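Local coordinates for enoyl-CoA hydratase/isomerase family protein (PDB 4FN7) that probably acts as an enoyl-CoA hydratase or isomerase of the crotonase superfamily, working on unsaturated acyl-CoA thioesters in lipid metabolism, at residues Ala217-Ala220 against Gly221-Gly224; Pro74-Asp77 against Met78-Gly82; Ala36-Asp39 against Asn40-Asp44; Arg193-Ala196 against Gly197-Gln200. One frame throughout, in Å; residues are numbered along the deposited sequence. Where two conformers were deposited one is given.

Contact 1. Residues Ala217-Ala220 against Gly221-Gly224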
ATOM      1  N   ALA A 217     -16.110  -7.109   2.631  1.00 12.16           N
ATOM      2  CA  ALA A 217     -15.912  -6.594   3.983  1.00 13.17           C
ATOM      3  C   ALA A 217     -16.805  -5.382   4.277  1.00 13.17           C
ATOM      4  O   ALA A 217     -17.271  -5.203   5.402  1.00 13.84           O
ATOM      5  CB  ALA A 217     -14.453  -6.266   4.224  1.00 13.31           C
ATOM      6  N   ILE A 218     -17.044  -4.552   3.270  1.00 11.15           N
ATOM      7  CA  ILE A 218     -17.969  -3.438   3.425  1.00 11.08           C
ATOM      8  C   ILE A 218     -19.382  -3.957   3.685  1.00 11.63           C
ATOM      9  O   ILE A 218     -20.079  -3.456   4.560  1.00 12.82           O
ATOM     10  CB  ILE A 218     -17.924  -2.507   2.201  1.00 10.02           C
ATOM     11  CG1 ILE A 218     -16.585  -1.764   2.172  1.00 11.42           C
ATOM     12  CG2 ILE A 218     -19.071  -1.514   2.233  1.00 12.00           C
ATOM     13  CD1 ILE A 218     -16.279  -1.072   0.852  1.00 11.27           C
ATOM     14  N   ARG A 219     -19.788  -4.979   2.942  1.00 12.75           N
ATOM     15  CA  ARG A 219     -21.075  -5.618   3.174  1.00 14.66           C
ATOM     16  C   ARG A 219     -21.176  -6.117   4.615  1.00 15.08           C
ATOM     17  O   ARG A 219     -22.182  -5.897   5.288  1.00 16.00           O
ATOM     18  CB  ARG A 219     -21.278  -6.777   2.196  1.00 17.48           C
ATOM     19  CG  ARG A 219     -22.543  -7.580   2.422  1.00 20.61           C
ATOM     20  CD  ARG A 219     -23.777  -6.701   2.329  1.00 23.53           C
ATOM     21  NE  ARG A 219     -23.749  -5.887   1.121  1.00 23.75           N
ATOM     22  CZ  ARG A 219     -24.468  -4.785   0.943  1.00 23.28           C
ATOM     23  NH1 ARG A 219     -25.281  -4.357   1.901  1.00 24.26           N
ATOM     24  NH2 ARG A 219     -24.366  -4.106  -0.193  1.00 22.08           N
ATOM     25  N   ALA A 220     -20.132  -6.794   5.086  1.00 14.59           N
ATOM     26  CA  ALA A 220     -20.116  -7.278   6.461  1.00 15.51           C
ATOM     27  C   ALA A 220     -20.212  -6.111   7.436  1.00 15.86           C
ATOM     28  O   ALA A 220     -20.863  -6.211   8.474  1.00 17.38           O
ATOM     29  CB  ALA A 220     -18.858  -8.090   6.728  1.00 16.09           C
ATOM     30  N   GLY A 221     -19.551  -5.009   7.102  1.00 16.00           N
ATOM     31  CA  GLY A 221     -19.561  -3.831   7.949  1.00 14.31           C
ATOM     32  C   GLY A 221     -20.925  -3.174   8.019  1.00 14.10           C
ATOM     33  O   GLY A 221     -21.328  -2.658   9.061  1.00 15.28           O
ATOM     34  N   ILE A 222     -21.639  -3.183   6.900  1.00 14.22           N
ATOM     35  CA  ILE A 222     -22.992  -2.653   6.857  1.00 14.48           C
ATOM     36  C   ILE A 222     -23.900  -3.520   7.724  1.00 16.69           C
ATOM     37  O   ILE A 222     -24.662  -3.013   8.556  1.00 15.93           O
ATOM     38  CB  ILE A 222     -23.516  -2.595   5.402  1.00 13.99           C
ATOM     39  CG1 ILE A 222     -22.759  -1.522   4.609  1.00 14.40           C
ATOM     40  CG2 ILE A 222     -25.018  -2.334   5.382  1.00 14.56           C
ATOM     41  CD1 ILE A 222     -22.970  -1.592   3.107  1.00 13.79           C
ATOM     42  N   ASP A 223     -23.797  -4.833   7.543  1.00 18.02           N
ATOM     43  CA  ASP A 223     -24.586  -5.775   8.325  1.00 20.14           C
ATOM     44  C   ASP A 223     -24.319  -5.628   9.823  1.00 21.06           C
ATOM     45  O   ASP A 223     -25.215  -5.821  10.642  1.00 23.27           O
ATOM     46  CB  ASP A 223     -24.303  -7.212   7.879  1.00 24.40           C
ATOM     47  CG  ASP A 223     -24.782  -7.488   6.465  1.00 29.72           C
ATOM     48  OD1 ASP A 223     -25.661  -6.742   5.986  1.00 31.69           O
ATOM     49  OD2 ASP A 223     -24.288  -8.449   5.837  1.00 32.60           O
ATOM     50  N   GLY A 224     -23.089  -5.262  10.172  1.00 18.60           N
ATOM     51  CA  GLY A 224     -22.678  -5.188  11.564  1.00 18.81           C
ATOM     52  C   GLY A 224     -22.901  -3.862  12.274  1.00 19.13           C
ATOM     53  O   GLY A 224     -22.578  -3.742  13.457  1.00 21.79           O
TER
HETATM   54  O   HOH W   1     -26.785  -5.883   3.845  0.70 28.56           O
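The charged ends of R219 and D223 are joined by a water, while the direct contact is a methylene one, R219 CG to D223 OD2 at 3.9 Å. Water 1 accepts from R219 NH1 at 2.9 Å and donates to D223 OD1 at 2.6 Å, while NH1 and OD1 stand 4.7 Å apart, too far for a direct ion pair. The guanidinium has stronger claims elsewhere: NH1 forms a salt bridge with E84, and the group makes a cation-pi contact with Y87. With CG anti to the backbone N (chi1 175°) and bends at chi2 and chi3, the R219 chain curls back so that I222 CD1 lies over one guanidinium face, 3.8 Å from NH1.

These residues form the last turns of helix 200-223, which packs against helices 73-90 and 139-148 in this crotonase-superfamily chain. On the buried side, I218 CG2 meets I222 CD1 at 4.0 Å; I218 reaches L90 and I144, and I222 reaches F83.

Four backbone N-H groups are satisfied by carbonyls one turn back. The bond from D223 N to R219 O is the straightest, with an N-H...O angle of 170°, and I222 N reaches I218 O at 2.8 Å. G221 N binds A217 O. The bond from G224 N to A220 O is more bent, at 132°, and G224 N also bonds weakly to G221 O.

Contact 2. Residues Pro74-Asp77 against Met78-Gly82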
ATOM      1  N   PRO A  74     -31.849   6.047  14.430  1.00 19.16           N
ATOM      2  CA  PRO A  74     -31.572   7.051  13.395  1.00 19.12           C
ATOM      3  C   PRO A  74     -30.102   7.081  12.967  1.00 16.89           C
ATOM      4  O   PRO A  74     -29.813   7.265  11.783  1.00 17.15           O
ATOM      5  CB  PRO A  74     -31.964   8.366  14.073  1.00 20.88           C
ATOM      6  CG  PRO A  74     -33.018   7.966  15.064  1.00 21.27           C
ATOM      7  CD  PRO A  74     -32.567   6.624  15.582  1.00 20.11           C
ATOM      8  N   ALA A  75     -29.188   6.899  13.915  1.00 16.16           N
ATOM      9  CA  ALA A  75     -27.763   6.878  13.598  1.00 15.98           C
ATOM     10  C   ALA A  75     -27.407   5.611  12.831  1.00 14.43           C
ATOM     11  O   ALA A  75     -26.670   5.663  11.851  1.00 15.19           O
ATOM     12  CB  ALA A  75     -26.926   6.990  14.863  1.00 16.19           C
ATOM     13  N   ILE A  76     -27.934   4.474  13.281  1.00 15.07           N
ATOM     14  CA  ILE A  76     -27.719   3.205  12.587  1.00 15.76           C
ATOM     15  C   ILE A  76     -28.180   3.312  11.136  1.00 14.44           C
ATOM     16  O   ILE A  76     -27.465   2.932  10.208  1.00 15.01           O
ATOM     17  CB  ILE A  76     -28.482   2.052  13.273  1.00 18.56           C
ATOM     18  CG1 ILE A  76     -27.827   1.701  14.610  1.00 19.93           C
ATOM     19  CG2 ILE A  76     -28.527   0.827  12.378  1.00 18.33           C
ATOM     20  CD1 ILE A  76     -28.632   0.713  15.454  1.00 21.05           C
ATOM     21  N   ASP A  77     -29.388   3.823  10.941  1.00 13.67           N
ATOM     22  CA  ASP A  77     -29.938   3.962   9.597  1.00 14.84           C
ATOM     23  C   ASP A  77     -29.105   4.893   8.723  1.00 11.81           C
ATOM     24  O   ASP A  77     -28.890   4.612   7.546  1.00 12.46           O
ATOM     25  CB  ASP A  77     -31.382   4.464   9.658  1.00 17.44           C
ATOM     26  CG  ASP A  77     -32.335   3.441  10.246  1.00 21.34           C
ATOM     27  OD1 ASP A  77     -31.972   2.250  10.312  1.00 23.46           O
ATOM     28  OD2 ASP A  77     -33.458   3.832  10.633  1.00 23.81           O
ATOM     29  N   MET A  78     -28.643   6.006   9.293  1.00 12.89           N
ATOM     30  CA  MET A  78     -27.829   6.958   8.539  1.00 11.76           C
ATOM     31  C   MET A  78     -26.489   6.346   8.148  1.00 10.84           C
ATOM     32  O   MET A  78     -26.043   6.492   7.008  1.00 10.62           O
ATOM     33  CB  MET A  78     -27.616   8.257   9.321  1.00 12.26           C
ATOM     34  CG  MET A  78     -26.730   9.256   8.597  1.00 13.03           C
ATOM     35  SD  MET A  78     -26.560  10.805   9.492  1.00 13.60           S
ATOM     36  CE  MET A  78     -25.758  10.215  10.989  1.00 15.30           C
ATOM     37  N   LEU A  79     -25.852   5.644   9.082  1.00 11.45           N
ATOM     38  CA  LEU A  79     -24.581   4.999   8.788  1.00 10.81           C
ATOM     39  C   LEU A  79     -24.749   3.892   7.756  1.00 11.41           C
ATOM     40  O   LEU A  79     -23.990   3.820   6.797  1.00 11.27           O
ATOM     41  CB  LEU A  79     -23.924   4.465  10.060  1.00 13.75           C
ATOM     42  CG  LEU A  79     -22.900   5.422  10.685  1.00 15.88           C
ATOM     43  CD1 LEU A  79     -23.527   6.775  10.995  1.00 17.41           C
ATOM     44  CD2 LEU A  79     -22.287   4.800  11.926  1.00 18.68           C
ATOM     45  N   ARG A  80     -25.757   3.045   7.933  1.00 11.45           N
ATOM     46  CA  ARG A  80     -26.000   1.995   6.940  1.00 12.36           C
ATOM     47  C   ARG A  80     -26.229   2.588   5.552  1.00 11.61           C
ATOM     48  O   ARG A  80     -25.688   2.096   4.566  1.00 11.65           O
ATOM     49  CB  ARG A  80     -27.186   1.111   7.340  1.00 16.16           C
ATOM     50  CG  ARG A  80     -26.872   0.098   8.429  1.00 19.05           C
ATOM     51  CD  ARG A  80     -28.137  -0.593   8.925  1.00 23.38           C
ATOM     52  NE  ARG A  80     -28.854  -1.269   7.850  1.00 27.78           N
ATOM     53  CZ  ARG A  80     -28.641  -2.531   7.486  1.00 31.22           C
ATOM     54  NH1 ARG A  80     -27.727  -3.262   8.113  1.00 31.94           N
ATOM     55  NH2 ARG A  80     -29.343  -3.063   6.496  1.00 33.23           N
ATOM     56  N   GLY A  81     -27.027   3.649   5.475  1.00 11.71           N
ATOM     57  CA  GLY A  81     -27.314   4.263   4.188  1.00 11.85           C
ATOM     58  C   GLY A  81     -26.074   4.843   3.535  1.00  9.97           C
ATOM     59  O   GLY A  81     -25.899   4.764   2.315  1.00 11.30           O
ATOM     60  N   GLY A  82     -25.198   5.429   4.346  1.00  9.92           N
ATOM     61  CA  GLY A  82     -23.982   6.032   3.833  1.00 11.43           C
ATOM     62  C   GLY A  82     -23.050   4.975   3.280  1.00  9.80           C
ATOM     63  O   GLY A  82     -22.477   5.119   2.200  1.00  9.71           O
TER
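Between P74-D77 and M78-G82 the backbone keeps regular i to i+4 helical bonding: M78 N, L79 N, R80 N and G81 N bind the carbonyl oxygens of P74, A75, I76 and D77 in turn, the bond from R80 N to I76 O being 2.8 Å long with an N-H...O angle of 170°. The side-chain contact across the segments is carried by I76 and R80, which run alongside each other and point the same way. I76 CG2 lies 3.8 Å from R80 CD, so a methyl branch rests on the aliphatic part of the arginine. CG of R80 lies beside its backbone N (chi1 -77°), which brings that methylene to 3.4 Å from I76 O.

L79 approaches a different carbonyl: its CD1 methyl comes to 3.4 Å from A75 O. M78 sets its CB 3.4 Å from P74 O; its CG is anti to the backbone N, and the thioether leans back along the helix on the A75 side, where it packs against F62, I66 and L67. D77 turns its carboxylate to Q73, whose NE2 bonds to OD1; the nearest charged nitrogen in the following turn, R80 NE, is 5.3 Å from D77 OD1.

The result is a helix packed on two faces, with D77 on the exposed side. In helix 73-90 of this crotonase-like fold, M78 and L79 pack on helix 64-69, whereas I76 and R80 face the C-terminal helix 225-228.

Contact 3. Residues Ala36-Asp39 against Asn40-Asp44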
ATOM      1  N   ALA A  36     -31.326   8.902  -5.624  1.00 11.31           N
ATOM      2  CA  ALA A  36     -32.252   9.236  -6.705  1.00 11.17           C
ATOM      3  C   ALA A  36     -31.490   9.714  -7.945  1.00 10.37           C
ATOM      4  O   ALA A  36     -31.852   9.391  -9.078  1.00 11.79           O
ATOM      5  CB  ALA A  36     -33.248  10.299  -6.250  1.00 12.65           C
ATOM      6  N   ALA A  37     -30.427  10.481  -7.731  1.00 10.49           N
ATOM      7  CA  ALA A  37     -29.629  10.985  -8.839  1.00 11.50           C
ATOM      8  C   ALA A  37     -28.893   9.848  -9.540  1.00  9.88           C
ATOM      9  O   ALA A  37     -28.794   9.825 -10.769  1.00 10.05           O
ATOM     10  CB  ALA A  37     -28.644  12.028  -8.349  1.00 11.51           C
ATOM     11  N   ILE A  38     -28.354   8.910  -8.766  1.00  9.87           N
ATOM     12  CA  ILE A  38     -27.681   7.768  -9.372  1.00 10.41           C
ATOM     13  C   ILE A  38     -28.714   6.891 -10.102  1.00 10.07           C
ATOM     14  O   ILE A  38     -28.412   6.335 -11.159  1.00 10.31           O
ATOM     15  CB  ILE A  38     -26.842   6.950  -8.349  1.00 10.76           C
ATOM     16  CG1 ILE A  38     -25.828   7.859  -7.643  1.00 12.39           C
ATOM     17  CG2 ILE A  38     -26.141   5.780  -9.048  1.00 11.17           C
ATOM     18  CD1 ILE A  38     -25.233   7.268  -6.377  1.00 13.70           C
ATOM     19  N   ASP A  39     -29.924   6.778  -9.553  1.00 10.06           N
ATOM     20  CA  ASP A  39     -31.008   6.098 -10.273  1.00 10.55           C
ATOM     21  C   ASP A  39     -31.220   6.735 -11.652  1.00 10.89           C
ATOM     22  O   ASP A  39     -31.410   6.025 -12.642  1.00 11.68           O
ATOM     23  CB  ASP A  39     -32.343   6.155  -9.513  1.00 11.75           C
ATOM     24  CG  ASP A  39     -32.343   5.368  -8.215  1.00 14.23           C
ATOM     25  OD1 ASP A  39     -31.431   4.550  -7.961  1.00 13.84           O
ATOM     26  OD2 ASP A  39     -33.309   5.568  -7.448  1.00 14.47           O
ATOM     27  N   ASN A  40     -31.223   8.069 -11.713  1.00 11.04           N
ATOM     28  CA  ASN A  40     -31.341   8.759 -12.999  1.00 11.66           C
ATOM     29  C   ASN A  40     -30.218   8.362 -13.946  1.00 10.95           C
ATOM     30  O   ASN A  40     -30.445   8.120 -15.135  1.00 11.88           O
ATOM     31  CB  ASN A  40     -31.327  10.282 -12.838  1.00 12.64           C
ATOM     32  CG  ASN A  40     -32.558  10.819 -12.150  1.00 15.59           C
ATOM     33  OD1 ASN A  40     -33.594  10.164 -12.095  1.00 14.96           O
ATOM     34  ND2 ASN A  40     -32.446  12.031 -11.615  1.00 20.43           N
ATOM     35  N   ALA A  41     -29.000   8.325 -13.417  1.00 11.26           N
ATOM     36  CA  ALA A  41     -27.844   7.941 -14.208  1.00 11.52           C
ATOM     37  C   ALA A  41     -27.996   6.519 -14.725  1.00 10.43           C
ATOM     38  O   ALA A  41     -27.614   6.220 -15.860  1.00 11.21           O
ATOM     39  CB  ALA A  41     -26.566   8.076 -13.388  1.00 12.52           C
ATOM     40  N   ASP A  42     -28.549   5.642 -13.893  1.00 11.35           N
ATOM     41  CA  ASP A  42     -28.842   4.274 -14.314  1.00 12.30           C
ATOM     42  C   ASP A  42     -29.828   4.261 -15.479  1.00 11.74           C
ATOM     43  O   ASP A  42     -29.613   3.581 -16.488  1.00 13.07           O
ATOM     44  CB  ASP A  42     -29.423   3.445 -13.161  1.00 12.30           C
ATOM     45  CG  ASP A  42     -28.394   3.093 -12.092  1.00 12.58           C
ATOM     46  OD1 ASP A  42     -27.178   3.281 -12.305  1.00 13.53           O
ATOM     47  OD2 ASP A  42     -28.819   2.586 -11.032  1.00 14.35           O
ATOM     48  N   ARG A  43     -30.920   5.005 -15.330  1.00 11.72           N
ATOM     49  CA  ARG A  43     -31.945   5.038 -16.361  1.00 12.10           C
ATOM     50  C   ARG A  43     -31.406   5.637 -17.658  1.00 10.95           C
ATOM     51  O   ARG A  43     -31.742   5.180 -18.753  1.00 13.18           O
ATOM     52  CB  ARG A  43     -33.174   5.804 -15.858  1.00 11.87           C
ATOM     53  CG  ARG A  43     -33.990   5.017 -14.826  1.00 11.82           C
ATOM     54  CD  ARG A  43     -35.284   5.714 -14.382  1.00 15.03           C
ATOM     55  NE  ARG A  43     -35.072   6.776 -13.401  1.00 16.94           N
ATOM     56  CZ  ARG A  43     -35.169   6.642 -12.078  1.00 15.61           C
ATOM     57  NH1 ARG A  43     -35.461   5.474 -11.521  1.00 16.70           N
ATOM     58  NH2 ARG A  43     -34.955   7.693 -11.301  1.00 16.70           N
ATOM     59  N   ASP A  44     -30.565   6.658 -17.537  1.00 11.92           N
ATOM     60  CA  ASP A  44     -30.011   7.320 -18.712  1.00 12.19           C
ATOM     61  C   ASP A  44     -28.859   6.522 -19.331  1.00 12.71           C
ATOM     62  O   ASP A  44     -28.421   6.825 -20.442  1.00 14.96           O
ATOM     63  CB  ASP A  44     -29.563   8.747 -18.381  1.00 13.29           C
ATOM     64  CG  ASP A  44     -30.725   9.710 -18.222  1.00 15.26           C
ATOM     65  OD1 ASP A  44     -31.855   9.380 -18.641  1.00 17.08           O
ATOM     66  OD2 ASP A  44     -30.506  10.818 -17.690  1.00 16.69           O
TER
HETATM   67  O   HOH W   2     -35.396   6.909  -8.439  1.00 25.00           O
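R43 folds its guanidinium back over the preceding turn, placing one face above the carbonyl of D39, with D39 O 3.8 Å from the plane and over its centre. This is the C-terminal part of helix 28-44, the helix of a beta-alpha-beta unit that joins strand 13-18 to strand 48-52. A bend at chi3 (-79°) in the otherwise extended arginine brings the group round, and NH2 comes to 3.5 Å from D39 CB.

The carboxylates of D39 and D42 lie one turn apart, with D39 OD1 and D42 OD2 at 4.5 Å. Both of these oxygens form salt bridges with R88 NH2, which would be expected to offset the repulsion between the like charges; D42 OD1 is bonded to the hydroxyl of Y92. Helix 73-90, which carries R88, also packs on I38 through L85 and L89. A37 and A41 face the sheet, touching V5 and Y7 of strand 5-10.

Beneath the side chains the backbone bonds are regular, for example R43 N to D39 O with an N-H...O angle of 161°. N40 packs its amide carbon CG 3.5 Å from A36 O and gives its OD1 to the arginine. R43 NH2 thus has two partners close to the guanidinium plane: N40 OD1 at 2.9 Å, and water 2 at 3.0 Å, which in turn donates to D39 OD2 at 2.7 Å.

Contact 4. Residues Arg193-Ala196 against Gly197-Gln200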
ATOM      1  N   ARG A 193     -15.153  11.921 -19.348  1.00 11.51           N
ATOM      2  CA  ARG A 193     -15.376  11.703 -20.772  0.50 13.33           C
ATOM      3  C   ARG A 193     -14.313  10.776 -21.358  1.00 12.68           C
ATOM      4  O   ARG A 193     -14.624   9.936 -22.203  1.00 14.51           O
ATOM      5  CB  ARG A 193     -15.465  13.035 -21.525  0.50 13.56           C
ATOM      6  CG  ARG A 193     -16.740  13.813 -21.208  0.50 16.08           C
ATOM      7  CD  ARG A 193     -16.857  15.089 -22.030  0.50 19.66           C
ATOM      8  NE  ARG A 193     -18.176  15.701 -21.891  0.50 20.42           N
ATOM      9  CZ  ARG A 193     -18.454  16.714 -21.077  0.50 22.09           C
ATOM     10  NH1 ARG A 193     -17.503  17.244 -20.324  0.50 23.73           N
ATOM     11  NH2 ARG A 193     -19.686  17.203 -21.023  0.50 21.55           N
ATOM     12  N   GLU A 194     -13.070  10.910 -20.891  1.00 12.68           N
ATOM     13  CA  GLU A 194     -12.003  10.004 -21.303  0.56 12.53           C
ATOM     14  C   GLU A 194     -12.295   8.565 -20.867  1.00 12.09           C
ATOM     15  O   GLU A 194     -12.202   7.628 -21.665  1.00 13.08           O
ATOM     16  CB  GLU A 194     -10.654  10.464 -20.740  0.56 13.58           C
ATOM     17  CG  GLU A 194      -9.497   9.519 -21.027  0.56 15.61           C
ATOM     18  CD  GLU A 194      -8.274   9.824 -20.182  0.56 19.72           C
ATOM     19  OE1 GLU A 194      -8.284  10.851 -19.471  0.56 20.52           O
ATOM     20  OE2 GLU A 194      -7.308   9.034 -20.222  0.56 21.20           O
ATOM     21  N   PHE A 195     -12.648   8.381 -19.599  1.00 12.27           N
ATOM     22  CA  PHE A 195     -12.891   7.034 -19.082  1.00 11.01           C
ATOM     23  C   PHE A 195     -14.118   6.377 -19.716  1.00 11.27           C
ATOM     24  O   PHE A 195     -14.194   5.154 -19.805  1.00 12.60           O
ATOM     25  CB  PHE A 195     -13.016   7.048 -17.553  1.00 10.44           C
ATOM     26  CG  PHE A 195     -11.812   7.611 -16.846  1.00 10.77           C
ATOM     27  CD1 PHE A 195     -10.524   7.363 -17.301  1.00 12.61           C
ATOM     28  CD2 PHE A 195     -11.978   8.405 -15.726  1.00 12.64           C
ATOM     29  CE1 PHE A 195      -9.427   7.891 -16.634  1.00 13.83           C
ATOM     30  CE2 PHE A 195     -10.891   8.936 -15.061  1.00 14.24           C
ATOM     31  CZ  PHE A 195      -9.614   8.680 -15.509  1.00 14.99           C
ATOM     32  N   ALA A 196     -15.073   7.190 -20.155  1.00 12.23           N
ATOM     33  CA  ALA A 196     -16.229   6.667 -20.884  1.00 13.24           C
ATOM     34  C   ALA A 196     -15.805   5.972 -22.180  1.00 14.32           C
ATOM     35  O   ALA A 196     -16.565   5.178 -22.741  1.00 15.80           O
ATOM     36  CB  ALA A 196     -17.232   7.777 -21.172  1.00 14.35           C
ATOM     37  N   GLY A 197     -14.594   6.275 -22.645  1.00 13.81           N
ATOM     38  CA  GLY A 197     -14.047   5.657 -23.846  1.00 14.44           C
ATOM     39  C   GLY A 197     -13.399   4.302 -23.597  1.00 14.84           C
ATOM     40  O   GLY A 197     -13.083   3.575 -24.542  1.00 16.74           O
ATOM     41  N   LEU A 198     -13.180   3.956 -22.330  1.00 13.21           N
ATOM     42  CA  LEU A 198     -12.731   2.608 -21.992  1.00 12.72           C
ATOM     43  C   LEU A 198     -13.839   1.616 -22.311  1.00 12.59           C
ATOM     44  O   LEU A 198     -15.013   1.981 -22.390  1.00 13.46           O
ATOM     45  CB  LEU A 198     -12.366   2.503 -20.510  1.00 12.27           C
ATOM     46  CG  LEU A 198     -11.185   3.348 -20.034  1.00 12.54           C
ATOM     47  CD1 LEU A 198     -11.175   3.410 -18.510  1.00 12.77           C
ATOM     48  CD2 LEU A 198      -9.872   2.787 -20.575  1.00 14.87           C
ATOM     49  N   ASN A 199     -13.478   0.356 -22.515  1.00 12.41           N
ATOM     50  CA  ASN A 199     -14.509  -0.651 -22.726  1.00 12.48           C
ATOM     51  C   ASN A 199     -15.311  -0.846 -21.444  1.00 12.20           C
ATOM     52  O   ASN A 199     -14.762  -1.235 -20.411  1.00 11.36           O
ATOM     53  CB  ASN A 199     -13.894  -1.970 -23.170  1.00 14.34           C
ATOM     54  CG  ASN A 199     -14.933  -3.017 -23.488  1.00 14.97           C
ATOM     55  OD1 ASN A 199     -15.386  -3.745 -22.612  1.00 14.86           O
ATOM     56  ND2 ASN A 199     -15.322  -3.096 -24.755  1.00 17.57           N
ATOM     57  N   GLN A 200     -16.609  -0.575 -21.507  1.00 12.42           N
ATOM     58  CA  GLN A 200     -17.435  -0.566 -20.304  1.00 11.53           C
ATOM     59  C   GLN A 200     -17.545  -1.941 -19.645  1.00 11.49           C
ATOM     60  O   GLN A 200     -17.450  -2.058 -18.425  1.00 12.98           O
ATOM     61  CB  GLN A 200     -18.822   0.009 -20.595  1.00 13.22           C
ATOM     62  CG  GLN A 200     -19.700   0.145 -19.358  1.00 14.50           C
ATOM     63  CD  GLN A 200     -20.498  -1.110 -19.062  1.00 14.63           C
ATOM     64  OE1 GLN A 200     -20.983  -1.780 -19.973  1.00 18.57           O
ATOM     65  NE2 GLN A 200     -20.637  -1.437 -17.787  1.00 14.68           N
TER
HETATM   66  O   HOH W   3     -16.079   3.014 -19.980  1.00 13.80           O
HETATM   67  O   HOH W   4     -16.895   3.109 -24.489  0.80 33.74           O
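F195 and L198 form the close-packed part of this contact, lying side by side and pointing the same way. L198 CD1 stands 4.2 Å from both CB and CD1 of F195, meeting the ring obliquely. With CG beside its own backbone N (chi1 -64°), L198 also lays its branch over the F195 carbonyl, CG lying 3.5 Å from F195 O. The ring has an edge-to-face partner in H117, and another copy of the protein closes over this side, its L160 packing on F195 and its G159 on L198.

On the backbone side two bonds turn the chain. G197 N binds E194 O at 2.9 Å and L198 N binds F195 O at 3.0 Å; in the second the donor is 64° out of the carbonyl plane, well away from the orientation of a regular alpha-helical bond.

The opposite character appears where water takes over. Water 3 links F195 O to L198 O at 2.9 and 2.8 Å, so F195 O accepts from both a backbone N-H and a water. Water 4 lies 2.7 Å from A196 O and 3.0 Å from L198 O.

The type I beta turn from F195 to L198 follows on from helix 184-195 and leads to N199, the N-cap of helix 200-223; N199 OD1 accepts from A202 N. Turn and N-cap together link two consecutive helices at a subunit interface.

Contacts 1 and 2 are the pair that touch: their centres are 12 Å apart, and R80 NH1 of contact 2 lies 3.1 Å from I222 O of contact 1, where the end of helix 200-223 rests on helix 73-90. Contact 3 stands apart, about 9 Å from contact 2 at the nearest atoms, but R88, further along helix 73-90, salt-bridges its aspartates and so ties the two regions together. Contact 4 leads into the start of helix 200-223 and contact 1 lies at its end, with centres 30 Å apart. Contacts 2 and 4 lie on opposite sides of the chain's centre, with centres 33 Å apart; of the four, contact 4 alone meets a neighbouring subunit.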